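Local coordinates for protein YCAC GENE product (PDB 1YAC) that is an octameric hydrolase of unknown specificity, with the three-layer alpha-beta-alpha fold of the isochorismatase family, at residues Gly44-Tyr49 with Met163-Val168; Ile55-Ala60 with Glu94-Ala99; Asn87-Asp92 with Ala123-Glu128; Thr185-Ser188 with Asp193-Asn196. All coordinates share one frame; numbering follows the deposited sequence.

Contact 1 of 4, residues Gly44-Tyr49 with Met163-Val168; sequences GDLAKY and MTWFGV
Leu46 reaches from helix 33-49 to Trp165 and Val168 at the start of helix 165-173, and so joins two helices of the three-layer alpha-beta-alpha sandwich whose touching segments lie 114 residues apart in the sequence. The contact shows how one branched side chain can serve two partners, because each methyl of the fork has its own neighbour. CD2 comes down on the first turn of the second helix, 3.6 Å from the carbonyl oxygen O of Trp165 and 4.2 Å from CB of the same residue. CD1, the other methyl of the fork, meets CG1 of Val168 at 4.0 Å, with the two side chains crossing at about a right angle. The fork is set by an uncommon torsion for a helical leucine: CG stands between the backbone N and the carbonyl carbon (chi1 78°). In Trp165 it is the root of the side chain that the Leu46 methyl touches. Leu172 and Leu186 also pack on Leu46, so the leucine is buried among several helices. No hydrogen bond links the two segments, and the helix backbones stay well separated, the CA atoms of Leu46 and Trp165 being 8.3 Å apart. Trp165 is nevertheless gripped by polar bonds from outside the pair of segments: its backbone N bonds to OD1 of Asp138, and at the far end of the indole NE1 gives a hydrogen bond to OD1 of Asn39, itself a residue of helix 33-49.

Contact 2 of 4, residues Ile55-Ala60 with Glu94-Ala99; sequences ILTTSA and EDFVKA. Unlike the reference sequence in segment 55-60: Ala60 (reference Phe).
This is apolar packing of a helix on a sheet: Ile55 and Thr57 of strand 54-59 receive Phe96 and Ala99 of helix 94-102 in the three-layer alpha-beta-alpha sandwich. Strand 54-59 lies in the parallel sheet between strands 13-18 and 81-84, and the helix runs nearly antiparallel to it, with the short axes 166° apart and 9.7 Å at closest approach. The spacing of two along the strand puts Ile55 and Thr57 on the same side of the sheet, and both send a methyl to one corner of the Phe96 ring. CE1 of that ring lies 3.8 Å from Ile55 CG2 and 3.6 Å from Thr57 CG2, each methyl approaching obliquely. With its CG anti to the backbone N (chi1 -178°), Phe96 swings the ring in from the flank of the helix to reach the strand. Leu16 of the neighbouring strand and Ala90 also touch it. The polar branch of Thr57 has its own employment, since OG1 is hydrogen-bonded to the backbone O of Ile82 and to Arg84, leaving CG2 for the ring. Replacing Ile55 with an alanine would probably open a gap beside Phe96 CE1 and leave the backbone of Ala99 without its methyl neighbour. The second half of the contact depends on the longer arm of the isoleucine, which reaches out toward the helix (chi2 165°) until Ile55 CD1 lies 4.1 Å from Ala99 CB and only 3.5 Å from the carbonyl carbon, Ala99 C.

Contact 3 of 4, residues Asn87-Asp92 with Ala123-Glu128; sequences NINAWD and ALSAIE
The loop after strand 81-84 ends in a short 3-10 turn at residues 90-92 that brings Trp91 beside helix 115-128, its CA 6.5 Å from that of Ser125. This isochorismatase-family domain thus offers a compact example of a loop fastened to a helix by one polar bond and one aromatic face. Asn89 divides its amide between two tasks. ND2 donates to Ser125 OG at 2.9 Å, nearly in the amide plane and fairly straight (157°), whereas OD1 accepts from the backbone N of Trp91, which lies above its carbonyl plane, to form an Asx turn. Trp91 lays one face of its indole against the helix. Ser125 CB sits over the five-membered ring, 3.8 Å from its centroid, and Ala126 CB over the six-membered ring at 4.1 Å, both as CH-pi contacts. The indole NE1 bonds to Glu129, and the other neighbours of the ring include Val97 and Val100 of helix 94-102. A leucine in place of Asn89 would probably leave Ser125 OG without its amide donor and the Trp91 backbone N without its Asx-turn acceptor. Ser125 OG is also bonded to the backbone O of Phe121, one turn earlier. The buried hydroxyl therefore has a partner on the loop and another within its own helix, and the chemistry implies that a single amide both shapes the loop and ties it to the helix.

Contact 4 of 4, residues Thr185-Ser188 with Asp193-Asn196; sequences TLFS and DYRN
Tyr194 and Phe187 meet on one flank, and Ser188 and Arg195 on another, of the junction where helix 180-190 gives way to helix 192-204 near the C-terminus. The aromatic pair is not a ring stack. The tyrosine ring brings its CD2 to 3.7 Å from CB of Phe187, obliquely, while its CE2 lies at the edge of the phenylalanine ring, near the plane of that ring. The Phe187 ring also packs on helix 165-173, against Ala169, Cys170 and the Phe166 ring. On the polar flank the Arg195 chain leaves its helix with CG anti to the backbone N (chi1 172°) and bends at chi3 (-78°), which folds the guanidinium back across the end of Ser188. NE then donates to Ser188 OG at 3.1 Å, almost straight (169°) and with the hydroxyl oxygen at the edge of the guanidinium, in its plane. Aliphatic carbons lie alongside as well: CG of Arg195 is 3.5 Å from the same OG, and CB is 3.4 Å from the carbonyl O of Ser188. The remote ends of both residues of helix 192-204 look outward to other subunits. Tyr194 OH bonds to Asn65 of the second subunit, and Arg195 NH1 forms a salt bridge with Glu71 of a fourth. The chemistry implies a division of labour: the inner atoms hold the junction between the two helices, while the phenol and the charged guanidinium tip carry it into the octamer, the bond to the serine probably steadying the bend from which the arginine reaches Glu71 of that fourth subunit.

Overall arrangement
Contacts 1, 2 and 3 are buried, whereas contact 4 is partly buried and its centre lies about 20 Å from the centre of the chain. Contacts 2 and 3 touch, Phe96 meeting Ala90 and Trp91, and together they join strand 54-59, helix 94-102 and helix 115-128; their centres are about 10 Å apart. Contacts 1 and 4 also touch, through Phe166 on Phe187 and Leu186 on Asp45 and Leu46. Contact 4 lies on the opposite side of the chain's centre from contacts 2 and 3. Chemically, contacts 1 and 2 have no hydrogen bond between their segments; contact 3, which also borders another subunit, adds a buried amide-hydroxyl bond, and contact 4 uses an arginine salt-bridged to a neighbouring subunit.

Contact 1 of 4, residues Gly44-Tyr49 with Met163-Val168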
loop_
_atom_site.group_PDB
_atom_site.type_symbol
_atom_site.label_atom_id
_atom_site.label_comp_id
_atom_site.label_asym_id
_atom_site.label_seq_id
_atom_site.Cartn_x
_atom_site.Cartn_y
_atom_site.Cartn_z
ATOM N N GLY A 44 13.300 -22.818 12.436
ATOM C CA GLY A 44 14.064 -23.576 13.414
ATOM C C GLY A 44 13.331 -24.863 13.802
ATOM O O GLY A 44 13.931 -25.949 13.849
ATOM N N ASP A 45 12.023 -24.754 14.031
ATOM C CA ASP A 45 11.208 -25.903 14.421
ATOM C C ASP A 45 11.182 -26.977 13.346
ATOM O O ASP A 45 11.211 -28.174 13.659
ATOM C CB ASP A 45 9.771 -25.483 14.747
ATOM C CG ASP A 45 9.631 -24.841 16.112
ATOM O OD1 ASP A 45 10.641 -24.617 16.821
ATOM O OD2 ASP A 45 8.479 -24.571 16.486
ATOM N N LEU A 46 11.120 -26.572 12.078
ATOM C CA LEU A 46 11.089 -27.564 11.008
ATOM C C LEU A 46 12.452 -28.234 10.865
ATOM O O LEU A 46 12.528 -29.444 10.622
ATOM C CB LEU A 46 10.581 -26.972 9.681
ATOM C CG LEU A 46 11.449 -26.104 8.771
ATOM C CD1 LEU A 46 12.358 -26.962 7.879
ATOM C CD2 LEU A 46 10.541 -25.239 7.906
ATOM N N ALA A 47 13.525 -27.474 11.056
ATOM C CA ALA A 47 14.869 -28.037 10.967
ATOM C C ALA A 47 15.003 -29.122 12.036
ATOM O O ALA A 47 15.528 -30.217 11.783
ATOM C CB ALA A 47 15.913 -26.960 11.184
ATOM N N LYS A 48 14.506 -28.817 13.228
ATOM C CA LYS A 48 14.547 -29.763 14.330
ATOM C C LYS A 48 13.634 -30.962 14.053
ATOM O O LYS A 48 14.050 -32.123 14.203
ATOM C CB LYS A 48 14.134 -29.069 15.632
ATOM C CG LYS A 48 14.080 -29.994 16.834
ATOM C CD LYS A 48 15.225 -29.762 17.799
ATOM C CE LYS A 48 16.575 -29.973 17.161
ATOM N NZ LYS A 48 17.650 -29.939 18.192
ATOM N N TYR A 49 12.409 -30.678 13.618
ATOM C CA TYR A 49 11.433 -31.729 13.320
ATOM C C TYR A 49 11.939 -32.743 12.285
ATOM O O TYR A 49 11.781 -33.956 12.457
ATOM C CB TYR A 49 10.115 -31.119 12.837
ATOM C CG TYR A 49 9.100 -32.162 12.412
ATOM C CD1 TYR A 49 8.550 -33.046 13.340
ATOM C CD2 TYR A 49 8.713 -32.281 11.081
ATOM C CE1 TYR A 49 7.640 -34.020 12.950
ATOM C CE2 TYR A 49 7.808 -33.252 10.683
ATOM C CZ TYR A 49 7.272 -34.116 11.625
ATOM O OH TYR A 49 6.344 -35.065 11.236
ATOM N N MET A 163 12.189 -20.084 -1.895
ATOM C CA MET A 163 11.122 -20.801 -1.225
ATOM C C MET A 163 10.726 -20.095 0.079
ATOM O O MET A 163 11.347 -19.105 0.495
ATOM C CB MET A 163 11.562 -22.257 -0.955
ATOM C CG MET A 163 11.489 -23.177 -2.214
ATOM S SD MET A 163 11.914 -24.852 -1.830
ATOM C CE MET A 163 10.384 -25.487 -1.278
ATOM N N THR A 164 9.637 -20.557 0.678
ATOM C CA THR A 164 9.170 -19.993 1.939
ATOM C C THR A 164 9.038 -21.161 2.915
ATOM O O THR A 164 8.900 -22.307 2.477
ATOM C CB THR A 164 7.885 -19.142 1.735
ATOM O OG1 THR A 164 7.002 -19.792 0.816
ATOM C CG2 THR A 164 8.276 -17.780 1.131
ATOM N N TRP A 165 9.073 -20.891 4.217
ATOM C CA TRP A 165 9.080 -21.980 5.188
ATOM C C TRP A 165 8.016 -23.056 5.083
ATOM O O TRP A 165 8.335 -24.234 5.204
ATOM C CB TRP A 165 9.257 -21.473 6.642
ATOM C CG TRP A 165 8.009 -21.008 7.321
ATOM C CD1 TRP A 165 7.603 -19.715 7.499
ATOM C CD2 TRP A 165 6.991 -21.836 7.897
ATOM N NE1 TRP A 165 6.388 -19.690 8.146
ATOM C CE2 TRP A 165 5.989 -20.979 8.401
ATOM C CE3 TRP A 165 6.826 -23.225 8.033
ATOM C CZ2 TRP A 165 4.837 -21.462 9.030
ATOM C CZ3 TRP A 165 5.684 -23.706 8.656
ATOM C CH2 TRP A 165 4.702 -22.827 9.147
ATOM N N PHE A 166 6.765 -22.673 4.846
ATOM C CA PHE A 166 5.699 -23.670 4.750
ATOM C C PHE A 166 5.956 -24.567 3.535
ATOM O O PHE A 166 5.833 -25.797 3.626
ATOM C CB PHE A 166 4.327 -22.993 4.672
ATOM C CG PHE A 166 3.177 -23.957 4.524
ATOM C CD1 PHE A 166 2.636 -24.596 5.638
ATOM C CD2 PHE A 166 2.607 -24.189 3.273
ATOM C CE1 PHE A 166 1.540 -25.446 5.509
ATOM C CE2 PHE A 166 1.514 -25.038 3.136
ATOM C CZ PHE A 166 0.981 -25.664 4.259
ATOM N N GLY A 167 6.369 -23.949 2.426
ATOM C CA GLY A 167 6.693 -24.704 1.228
ATOM C C GLY A 167 7.851 -25.663 1.490
ATOM O O GLY A 167 7.826 -26.822 1.051
ATOM N N VAL A 168 8.870 -25.178 2.205
ATOM C CA VAL A 168 10.047 -25.983 2.573
ATOM C C VAL A 168 9.591 -27.226 3.377
ATOM O O VAL A 168 9.958 -28.362 3.055
ATOM C CB VAL A 168 11.067 -25.134 3.434
ATOM C CG1 VAL A 168 12.177 -26.022 4.022
ATOM C CG2 VAL A 168 11.696 -24.016 2.584
#

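Contact 2 of 4, residues Ile55-Ala60 with Glu94-Ala99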
loop_
_atom_site.group_PDB
_atom_site.type_symbol
_atom_site.label_atom_id
_atom_site.label_comp_id
_atom_site.label_asym_id
_atom_site.label_seq_id
_atom_site.Cartn_x
_atom_site.Cartn_y
_atom_site.Cartn_z
ATOM N N ILE A 55 23.482 -25.512 10.944
ATOM C CA ILE A 55 24.661 -24.707 11.229
ATOM C C ILE A 55 24.263 -23.276 11.602
ATOM O O ILE A 55 23.516 -22.620 10.876
ATOM C CB ILE A 55 25.589 -24.692 10.009
ATOM C CG1 ILE A 55 26.102 -26.114 9.760
ATOM C CG2 ILE A 55 26.776 -23.764 10.225
ATOM C CD1 ILE A 55 26.705 -26.278 8.419
ATOM N N LEU A 56 24.712 -22.835 12.769
ATOM C CA LEU A 56 24.437 -21.487 13.256
ATOM C C LEU A 56 25.700 -20.644 13.105
ATOM O O LEU A 56 26.816 -21.134 13.303
ATOM C CB LEU A 56 24.062 -21.523 14.738
ATOM C CG LEU A 56 22.945 -22.459 15.189
ATOM C CD1 LEU A 56 22.852 -22.380 16.711
ATOM C CD2 LEU A 56 21.619 -22.094 14.536
ATOM N N THR A 57 25.538 -19.379 12.737
ATOM C CA THR A 57 26.691 -18.501 12.602
ATOM C C THR A 57 26.261 -17.083 12.922
ATOM O O THR A 57 25.090 -16.739 12.766
ATOM C CB THR A 57 27.357 -18.600 11.194
ATOM O OG1 THR A 57 28.560 -17.811 11.166
ATOM C CG2 THR A 57 26.405 -18.130 10.094
ATOM N N THR A 58 27.183 -16.295 13.460
ATOM C CA THR A 58 26.894 -14.913 13.824
ATOM C C THR A 58 28.043 -14.029 13.385
ATOM O O THR A 58 29.164 -14.499 13.172
ATOM C CB THR A 58 26.704 -14.743 15.339
ATOM O OG1 THR A 58 27.911 -15.124 16.006
ATOM C CG2 THR A 58 25.537 -15.596 15.848
ATOM N N SER A 59 27.758 -12.741 13.272
ATOM C CA SER A 59 28.745 -11.763 12.853
ATOM C C SER A 59 28.956 -10.752 13.967
ATOM O O SER A 59 27.997 -10.105 14.409
ATOM C CB SER A 59 28.239 -11.042 11.597
ATOM O OG SER A 59 29.082 -9.962 11.261
ATOM N N ALA A 60 30.200 -10.665 14.437
ATOM C CA ALA A 60 30.601 -9.725 15.493
ATOM C C ALA A 60 29.550 -9.572 16.585
ATOM O O ALA A 60 29.174 -8.457 16.962
ATOM C CB ALA A 60 30.952 -8.362 14.882
ATOM N N GLU A 94 36.614 -20.120 7.016
ATOM C CA GLU A 94 36.992 -21.522 6.809
ATOM C C GLU A 94 36.248 -22.535 7.689
ATOM O O GLU A 94 35.884 -23.627 7.222
ATOM C CB GLU A 94 38.502 -21.676 6.963
ATOM C CG GLU A 94 39.278 -20.866 5.937
ATOM C CD GLU A 94 40.782 -21.072 6.029
ATOM O OE1 GLU A 94 41.339 -20.934 7.144
ATOM O OE2 GLU A 94 41.403 -21.362 4.982
ATOM N N ASP A 95 36.025 -22.184 8.956
ATOM C CA ASP A 95 35.302 -23.057 9.876
ATOM C C ASP A 95 33.872 -23.248 9.402
ATOM O O ASP A 95 33.320 -24.344 9.510
ATOM C CB ASP A 95 35.275 -22.473 11.289
ATOM C CG ASP A 95 36.562 -22.707 12.043
ATOM O OD1 ASP A 95 37.391 -23.516 11.581
ATOM O OD2 ASP A 95 36.740 -22.097 13.112
ATOM N N PHE A 96 33.272 -22.176 8.885
ATOM C CA PHE A 96 31.899 -22.248 8.405
ATOM C C PHE A 96 31.780 -23.234 7.238
ATOM O O PHE A 96 30.967 -24.157 7.288
ATOM C CB PHE A 96 31.392 -20.856 7.996
ATOM C CG PHE A 96 29.966 -20.849 7.528
ATOM C CD1 PHE A 96 28.921 -20.818 8.445
ATOM C CD2 PHE A 96 29.662 -20.888 6.161
ATOM C CE1 PHE A 96 27.595 -20.825 8.017
ATOM C CE2 PHE A 96 28.338 -20.893 5.725
ATOM C CZ PHE A 96 27.307 -20.864 6.657
ATOM N N VAL A 97 32.611 -23.055 6.212
ATOM C CA VAL A 97 32.575 -23.937 5.042
ATOM C C VAL A 97 32.837 -25.391 5.453
ATOM O O VAL A 97 32.147 -26.310 4.997
ATOM C CB VAL A 97 33.581 -23.496 3.936
ATOM C CG1 VAL A 97 33.454 -24.414 2.728
ATOM C CG2 VAL A 97 33.303 -22.062 3.496
ATOM N N LYS A 98 33.799 -25.594 6.350
ATOM C CA LYS A 98 34.120 -26.937 6.830
ATOM C C LYS A 98 32.883 -27.583 7.461
ATOM O O LYS A 98 32.538 -28.731 7.152
ATOM C CB LYS A 98 35.246 -26.878 7.861
ATOM C CG LYS A 98 36.584 -27.355 7.354
ATOM C CD LYS A 98 37.626 -27.335 8.464
ATOM C CE LYS A 98 37.212 -28.229 9.626
ATOM N NZ LYS A 98 38.241 -28.238 10.712
ATOM N N ALA A 99 32.189 -26.825 8.307
ATOM C CA ALA A 99 30.989 -27.341 8.965
ATOM C C ALA A 99 29.921 -27.689 7.924
ATOM O O ALA A 99 29.307 -28.758 7.993
ATOM C CB ALA A 99 30.450 -26.331 9.977
#

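Contact 3 of 4, residues Asn87-Asp92 with Ala123-Glu128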
loop_
_atom_site.group_PDB
_atom_site.type_symbol
_atom_site.label_atom_id
_atom_site.label_comp_id
_atom_site.label_asym_id
_atom_site.label_seq_id
_atom_site.Cartn_x
_atom_site.Cartn_y
_atom_site.Cartn_z
ATOM N N ASN A 87 34.707 -11.875 8.883
ATOM C CA ASN A 87 34.159 -12.186 7.567
ATOM C C ASN A 87 32.668 -11.918 7.439
ATOM O O ASN A 87 31.861 -12.509 8.156
ATOM C CB ASN A 87 34.452 -13.632 7.188
ATOM C CG ASN A 87 35.864 -13.814 6.660
ATOM O OD1 ASN A 87 36.588 -14.719 7.087
ATOM N ND2 ASN A 87 36.274 -12.937 5.734
ATOM N N ILE A 88 32.316 -11.048 6.506
ATOM C CA ILE A 88 30.921 -10.677 6.280
ATOM C C ILE A 88 30.196 -11.823 5.580
ATOM O O ILE A 88 29.106 -12.216 5.990
ATOM C CB ILE A 88 30.831 -9.339 5.504
ATOM C CG1 ILE A 88 31.374 -8.206 6.390
ATOM C CG2 ILE A 88 29.398 -9.064 5.095
ATOM C CD1 ILE A 88 31.370 -6.821 5.749
ATOM N N ASN A 89 30.782 -12.330 4.498
ATOM C CA ASN A 89 30.217 -13.491 3.790
ATOM C C ASN A 89 30.689 -14.708 4.618
ATOM O O ASN A 89 31.897 -14.940 4.760
ATOM C CB ASN A 89 30.786 -13.594 2.376
ATOM C CG ASN A 89 30.326 -14.843 1.658
ATOM O OD1 ASN A 89 29.613 -15.675 2.210
ATOM N ND2 ASN A 89 30.717 -14.969 0.406
ATOM N N ALA A 90 29.745 -15.453 5.203
ATOM C CA ALA A 90 30.066 -16.630 6.011
ATOM C C ALA A 90 30.922 -17.636 5.253
ATOM O O ALA A 90 31.736 -18.344 5.857
ATOM C CB ALA A 90 28.791 -17.312 6.492
ATOM N N TRP A 91 30.735 -17.702 3.934
ATOM C CA TRP A 91 31.511 -18.619 3.106
ATOM C C TRP A 91 33.005 -18.299 3.119
ATOM O O TRP A 91 33.808 -19.148 2.773
ATOM C CB TRP A 91 30.994 -18.654 1.669
ATOM C CG TRP A 91 31.186 -20.006 1.055
ATOM C CD1 TRP A 91 32.225 -20.413 0.252
ATOM C CD2 TRP A 91 30.330 -21.148 1.207
ATOM N NE1 TRP A 91 32.063 -21.733 -0.098
ATOM C CE2 TRP A 91 30.911 -22.207 0.475
ATOM C CE3 TRP A 91 29.125 -21.374 1.895
ATOM C CZ2 TRP A 91 30.324 -23.480 0.410
ATOM C CZ3 TRP A 91 28.546 -22.634 1.828
ATOM C CH2 TRP A 91 29.146 -23.672 1.091
ATOM N N ASP A 92 33.368 -17.068 3.473
ATOM C CA ASP A 92 34.773 -16.672 3.562
ATOM C C ASP A 92 35.415 -17.162 4.860
ATOM O O ASP A 92 36.630 -17.042 5.038
ATOM C CB ASP A 92 34.915 -15.154 3.463
ATOM C CG ASP A 92 34.824 -14.646 2.034
ATOM O OD1 ASP A 92 35.127 -15.418 1.098
ATOM O OD2 ASP A 92 34.454 -13.470 1.844
ATOM N N ALA A 123 24.949 -17.739 -0.286
ATOM C CA ALA A 123 24.128 -18.484 -1.255
ATOM C C ALA A 123 24.856 -18.523 -2.610
ATOM O O ALA A 123 24.963 -19.575 -3.233
ATOM C CB ALA A 123 22.734 -17.851 -1.417
ATOM N N LEU A 124 25.383 -17.379 -3.040
ATOM C CA LEU A 124 26.080 -17.285 -4.317
ATOM C C LEU A 124 27.377 -18.092 -4.294
ATOM O O LEU A 124 27.721 -18.760 -5.273
ATOM C CB LEU A 124 26.357 -15.810 -4.661
ATOM C CG LEU A 124 25.111 -14.931 -4.831
ATOM C CD1 LEU A 124 25.501 -13.469 -5.043
ATOM C CD2 LEU A 124 24.267 -15.441 -5.987
ATOM N N SER A 125 28.094 -18.022 -3.177
ATOM C CA SER A 125 29.349 -18.762 -3.016
ATOM C C SER A 125 29.075 -20.262 -3.086
ATOM O O SER A 125 29.786 -20.998 -3.771
ATOM C CB SER A 125 29.996 -18.423 -1.667
ATOM O OG SER A 125 30.463 -17.071 -1.620
ATOM N N ALA A 126 28.018 -20.697 -2.407
ATOM C CA ALA A 126 27.629 -22.107 -2.372
ATOM C C ALA A 126 27.218 -22.627 -3.757
ATOM O O ALA A 126 27.546 -23.759 -4.128
ATOM C CB ALA A 126 26.511 -22.318 -1.350
ATOM N N ILE A 127 26.514 -21.794 -4.523
ATOM C CA ILE A 127 26.098 -22.170 -5.872
ATOM C C ILE A 127 27.358 -22.378 -6.714
ATOM O O ILE A 127 27.465 -23.378 -7.437
ATOM C CB ILE A 127 25.170 -21.086 -6.515
ATOM C CG1 ILE A 127 23.769 -21.168 -5.893
ATOM C CG2 ILE A 127 25.093 -21.251 -8.050
ATOM C CD1 ILE A 127 22.861 -20.003 -6.256
ATOM N N GLU A 128 28.335 -21.483 -6.579
ATOM C CA GLU A 128 29.578 -21.631 -7.344
ATOM C C GLU A 128 30.283 -22.940 -6.974
ATOM O O GLU A 128 30.907 -23.579 -7.814
ATOM C CB GLU A 128 30.530 -20.459 -7.105
ATOM C CG GLU A 128 31.878 -20.646 -7.794
ATOM C CD GLU A 128 32.808 -19.457 -7.644
ATOM O OE1 GLU A 128 32.327 -18.305 -7.568
ATOM O OE2 GLU A 128 34.037 -19.674 -7.632
#

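Contact 4 of 4, residues Thr185-Ser188 with Asp193-Asn196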
loop_
_atom_site.group_PDB
_atom_site.type_symbol
_atom_site.label_atom_id
_atom_site.label_comp_id
_atom_site.label_asym_id
_atom_site.label_seq_id
_atom_site.Cartn_x
_atom_site.Cartn_y
_atom_site.Cartn_z
ATOM N N THR A 185 1.282 -30.361 14.183
ATOM C CA THR A 185 1.723 -29.570 15.324
ATOM C C THR A 185 2.563 -28.389 14.855
ATOM O O THR A 185 2.357 -27.256 15.308
ATOM C CB THR A 185 2.519 -30.438 16.338
ATOM O OG1 THR A 185 1.641 -31.421 16.895
ATOM C CG2 THR A 185 3.066 -29.590 17.483
ATOM N N LEU A 186 3.475 -28.645 13.920
ATOM C CA LEU A 186 4.335 -27.594 13.376
ATOM C C LEU A 186 3.460 -26.511 12.739
ATOM O O LEU A 186 3.658 -25.320 12.976
ATOM C CB LEU A 186 5.289 -28.172 12.322
ATOM C CG LEU A 186 6.174 -27.170 11.557
ATOM C CD1 LEU A 186 7.302 -26.690 12.460
ATOM C CD2 LEU A 186 6.752 -27.828 10.299
ATOM N N PHE A 187 2.481 -26.935 11.951
ATOM C CA PHE A 187 1.586 -25.998 11.280
ATOM C C PHE A 187 0.718 -25.220 12.271
ATOM O O PHE A 187 0.587 -23.993 12.185
ATOM C CB PHE A 187 0.714 -26.744 10.267
ATOM C CG PHE A 187 1.471 -27.284 9.074
ATOM C CD1 PHE A 187 2.813 -26.953 8.855
ATOM C CD2 PHE A 187 0.832 -28.119 8.160
ATOM C CE1 PHE A 187 3.505 -27.446 7.748
ATOM C CE2 PHE A 187 1.515 -28.618 7.049
ATOM C CZ PHE A 187 2.857 -28.280 6.843
ATOM N N SER A 188 0.135 -25.932 13.223
ATOM C CA SER A 188 -0.715 -25.303 14.227
ATOM C C SER A 188 0.050 -24.250 15.049
ATOM O O SER A 188 -0.483 -23.183 15.358
ATOM C CB SER A 188 -1.309 -26.382 15.151
ATOM O OG SER A 188 -2.149 -25.810 16.143
ATOM N N ASP A 193 -4.277 -19.376 11.272
ATOM C CA ASP A 193 -5.437 -19.800 10.489
ATOM C C ASP A 193 -5.615 -21.318 10.511
ATOM O O ASP A 193 -6.738 -21.816 10.632
ATOM C CB ASP A 193 -5.340 -19.294 9.038
ATOM C CG ASP A 193 -5.437 -17.759 8.932
ATOM O OD1 ASP A 193 -6.253 -17.137 9.659
ATOM O OD2 ASP A 193 -4.707 -17.178 8.104
ATOM N N TYR A 194 -4.504 -22.045 10.421
ATOM C CA TYR A 194 -4.561 -23.498 10.427
ATOM C C TYR A 194 -4.944 -24.002 11.813
ATOM O O TYR A 194 -5.748 -24.934 11.946
ATOM C CB TYR A 194 -3.228 -24.117 10.001
ATOM C CG TYR A 194 -3.425 -25.549 9.556
ATOM C CD1 TYR A 194 -4.075 -25.826 8.352
ATOM C CD2 TYR A 194 -3.024 -26.627 10.357
ATOM C CE1 TYR A 194 -4.329 -27.124 7.948
ATOM C CE2 TYR A 194 -3.278 -27.953 9.951
ATOM C CZ TYR A 194 -3.932 -28.179 8.741
ATOM O OH TYR A 194 -4.181 -29.449 8.278
ATOM N N ARG A 195 -4.367 -23.386 12.839
ATOM C CA ARG A 195 -4.693 -23.763 14.212
ATOM C C ARG A 195 -6.201 -23.608 14.445
ATOM O O ARG A 195 -6.826 -24.457 15.077
ATOM C CB ARG A 195 -3.904 -22.925 15.224
ATOM C CG ARG A 195 -4.367 -23.156 16.662
ATOM C CD ARG A 195 -3.468 -22.491 17.697
ATOM N NE ARG A 195 -2.237 -23.249 17.913
ATOM C CZ ARG A 195 -1.316 -22.940 18.818
ATOM N NH1 ARG A 195 -1.483 -21.880 19.600
ATOM N NH2 ARG A 195 -0.225 -23.682 18.931
ATOM N N ASN A 196 -6.790 -22.536 13.903
ATOM C CA ASN A 196 -8.233 -22.289 14.060
ATOM C C ASN A 196 -9.068 -23.392 13.391
ATOM O O ASN A 196 -10.082 -23.852 13.946
ATOM C CB ASN A 196 -8.602 -20.907 13.522
ATOM C CG ASN A 196 -8.053 -19.789 14.391
ATOM O OD1 ASN A 196 -7.765 -19.998 15.571
ATOM N ND2 ASN A 196 -7.877 -18.606 13.812
#